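Local atomic coordinates of cytosine deaminase (Klebsiella pneumoniae, PDB entry 4R85), a protein that probably catalyses the hydrolytic deamination of cytosine and 5-methylcytosine, as an iron-containing amidohydrolase with 5-methylcytosine bound in its active site. Residues Arg98-Ile103 / Leu132-Glu137. Residues are numbered along the deposited sequence; the frame is centred on the assembly and turned at random.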
loop_
_atom_site.group_PDB
_atom_site.type_symbol
_atom_site.label_atom_id
_atom_site.label_comp_id
_atom_site.label_asym_id
_atom_site.label_seq_id
_atom_site.Cartn_x
_atom_site.Cartn_y
_atom_site.Cartn_z
ATOM N N ARG A 98 -17.446 10.478 16.298
ATOM C CA ARG A 98 -16.372 10.185 15.343
ATOM C C ARG A 98 -15.416 9.111 15.859
ATOM O O ARG A 98 -15.000 8.217 15.116
ATOM C CB ARG A 98 -15.590 11.458 15.002
ATOM C CG ARG A 98 -16.403 12.484 14.217
ATOM C CD ARG A 98 -15.571 13.730 13.854
ATOM N NE ARG A 98 -15.314 14.587 15.012
ATOM C CZ ARG A 98 -14.191 14.578 15.729
ATOM N NH1 ARG A 98 -13.197 13.752 15.427
ATOM N NH2 ARG A 98 -14.063 15.393 16.768
ATOM N N ALA A 99 -15.063 9.199 17.136
ATOM C CA ALA A 99 -14.156 8.224 17.735
ATOM C C ALA A 99 -14.771 6.826 17.708
ATOM O O ALA A 99 -14.106 5.845 17.371
ATOM C CB ALA A 99 -13.800 8.631 19.157
ATOM N N LEU A 100 -16.052 6.742 18.050
ATOM C CA LEU A 100 -16.739 5.457 18.082
ATOM C C LEU A 100 -16.842 4.831 16.701
ATOM O O LEU A 100 -16.670 3.627 16.556
ATOM C CB LEU A 100 -18.121 5.596 18.719
ATOM C CG LEU A 100 -18.076 5.759 20.238
ATOM C CD1 LEU A 100 -19.478 5.947 20.773
ATOM C CD2 LEU A 100 -17.387 4.556 20.891
ATOM N N LYS A 101 -17.106 5.647 15.683
ATOM C CA LYS A 101 -17.148 5.147 14.312
ATOM C C LYS A 101 -15.806 4.565 13.868
ATOM O O LYS A 101 -15.744 3.510 13.231
ATOM C CB LYS A 101 -17.576 6.257 13.359
ATOM C CG LYS A 101 -17.548 5.853 11.898
ATOM C CD LYS A 101 -18.346 6.834 11.050
ATOM C CE LYS A 101 -18.111 6.608 9.563
ATOM N NZ LYS A 101 -18.988 7.510 8.752
ATOM N N THR A 102 -14.727 5.256 14.207
ATOM C CA THR A 102 -13.395 4.826 13.802
ATOM C C THR A 102 -12.957 3.590 14.602
ATOM O O THR A 102 -12.308 2.684 14.076
ATOM C CB THR A 102 -12.396 5.991 13.923
ATOM O OG1 THR A 102 -12.700 6.963 12.916
ATOM C CG2 THR A 102 -10.963 5.521 13.710
ATOM N N ILE A 103 -13.346 3.545 15.869
ATOM C CA ILE A 103 -13.124 2.351 16.669
ATOM C C ILE A 103 -13.851 1.147 16.048
ATOM O O ILE A 103 -13.303 0.041 16.004
ATOM C CB ILE A 103 -13.554 2.579 18.132
ATOM C CG1 ILE A 103 -12.531 3.481 18.836
ATOM C CG2 ILE A 103 -13.677 1.251 18.864
ATOM C CD1 ILE A 103 -12.988 3.987 20.187
ATOM N N LEU A 132 -11.860 9.814 27.388
ATOM C CA LEU A 132 -11.808 9.114 28.671
ATOM C C LEU A 132 -13.103 8.342 28.912
ATOM O O LEU A 132 -13.078 7.230 29.440
ATOM C CB LEU A 132 -11.532 10.080 29.831
ATOM C CG LEU A 132 -10.099 10.628 29.913
ATOM C CD1 LEU A 132 -10.042 11.839 30.834
ATOM C CD2 LEU A 132 -9.139 9.557 30.404
ATOM N N ALA A 133 -14.234 8.922 28.520
ATOM C CA ALA A 133 -15.508 8.218 28.629
ATOM C C ALA A 133 -15.601 7.087 27.606
ATOM O O ALA A 133 -16.096 6.000 27.917
ATOM C CB ALA A 133 -16.676 9.177 28.470
ATOM N N VAL A 134 -15.126 7.356 26.392
ATOM C CA VAL A 134 -15.133 6.380 25.301
ATOM C C VAL A 134 -14.330 5.139 25.690
ATOM O O VAL A 134 -14.671 4.010 25.319
ATOM C CB VAL A 134 -14.561 7.001 24.001
ATOM C CG1 VAL A 134 -14.005 5.931 23.067
ATOM C CG2 VAL A 134 -15.622 7.847 23.288
ATOM N N LYS A 135 -13.274 5.357 26.464
ATOM C CA LYS A 135 -12.447 4.264 26.956
ATOM C C LYS A 135 -13.283 3.263 27.755
ATOM O O LYS A 135 -13.047 2.058 27.696
ATOM C CB LYS A 135 -11.295 4.819 27.798
ATOM C CG LYS A 135 -10.468 3.769 28.523
ATOM C CD LYS A 135 -9.349 4.445 29.302
ATOM C CE LYS A 135 -8.586 3.451 30.160
ATOM N NZ LYS A 135 -7.463 4.101 30.891
ATOM N N GLN A 136 -14.276 3.764 28.486
ATOM C CA GLN A 136 -15.171 2.900 29.244
ATOM C C GLN A 136 -16.277 2.342 28.358
ATOM O O GLN A 136 -16.605 1.161 28.430
ATOM C CB GLN A 136 -15.783 3.658 30.429
ATOM C CG GLN A 136 -14.753 4.257 31.377
ATOM C CD GLN A 136 -13.766 3.222 31.894
ATOM O OE1 GLN A 136 -14.159 2.133 32.319
ATOM N NE2 GLN A 136 -12.475 3.553 31.851
ATOM N N GLU A 137 -16.841 3.202 27.515
ATOM C CA GLU A 137 -17.964 2.829 26.661
ATOM C C GLU A 137 -17.587 1.744 25.652
ATOM O O GLU A 137 -18.398 0.868 25.344
ATOM C CB GLU A 137 -18.501 4.062 25.923
ATOM C CG GLU A 137 -19.680 3.778 25.002
ATOM C CD GLU A 137 -20.307 5.044 24.432
ATOM O OE1 GLU A 137 -19.661 6.116 24.490
ATOM O OE2 GLU A 137 -21.447 4.961 23.923
#
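Leu100 and Val134 mark where the CA atoms of 98-103 and 132-137 come nearest, 7.5 Å apart, while the axes of the two segments pass at 10.9 Å and run broadly the same way, with a crossing angle of -41°. At that spacing the backbones stay well apart, and side chains alone make the junction. Val134 is its centre. One methyl does most of the touching: CG1, set anti to the backbone N, meets CD1 of Ile103 tip to tip, with Val134 CG1 and Ile103 CD1 3.6 Å apart. On the neighbouring flank the same methyl faces the CD2 branch of Leu100, more loosely, Val134 CG1 to Leu100 CD2 being 4.3 Å.

The other branch of Leu100 turns toward Glu137. That glutamate leaves its helix with CG anti to the backbone N (chi1 -180°) and stays extended beyond, crossing Leu100 at about a right angle. The face of its carboxylate lies over the CD1 methyl: Leu100 CD1 is 3.7 Å from Glu137 OE1 and 3.9 Å from Glu137 CD, nearly as close to the carbon as to the oxygens. This touch is apolar on Leu100's part; the charge is answered by Arg96, one turn earlier on helix 92-108, whose NH2 forms a salt bridge with Glu137 OE2. An ionic link at the exposed edge thus joins the same two helices as the buried methyl packing.

Both helices belong to the outer layer of the amidohydrolase TIM barrel, helix 92-108 leading into strand 111-119 and helix 126-137 leading into strand 143-149. Away from the contact, Arg98 bonds to the backbone of Asp60 and Thr62, beyond metal-binding His56 and His58, while Leu132 and Lys135 rest on strand 143-149.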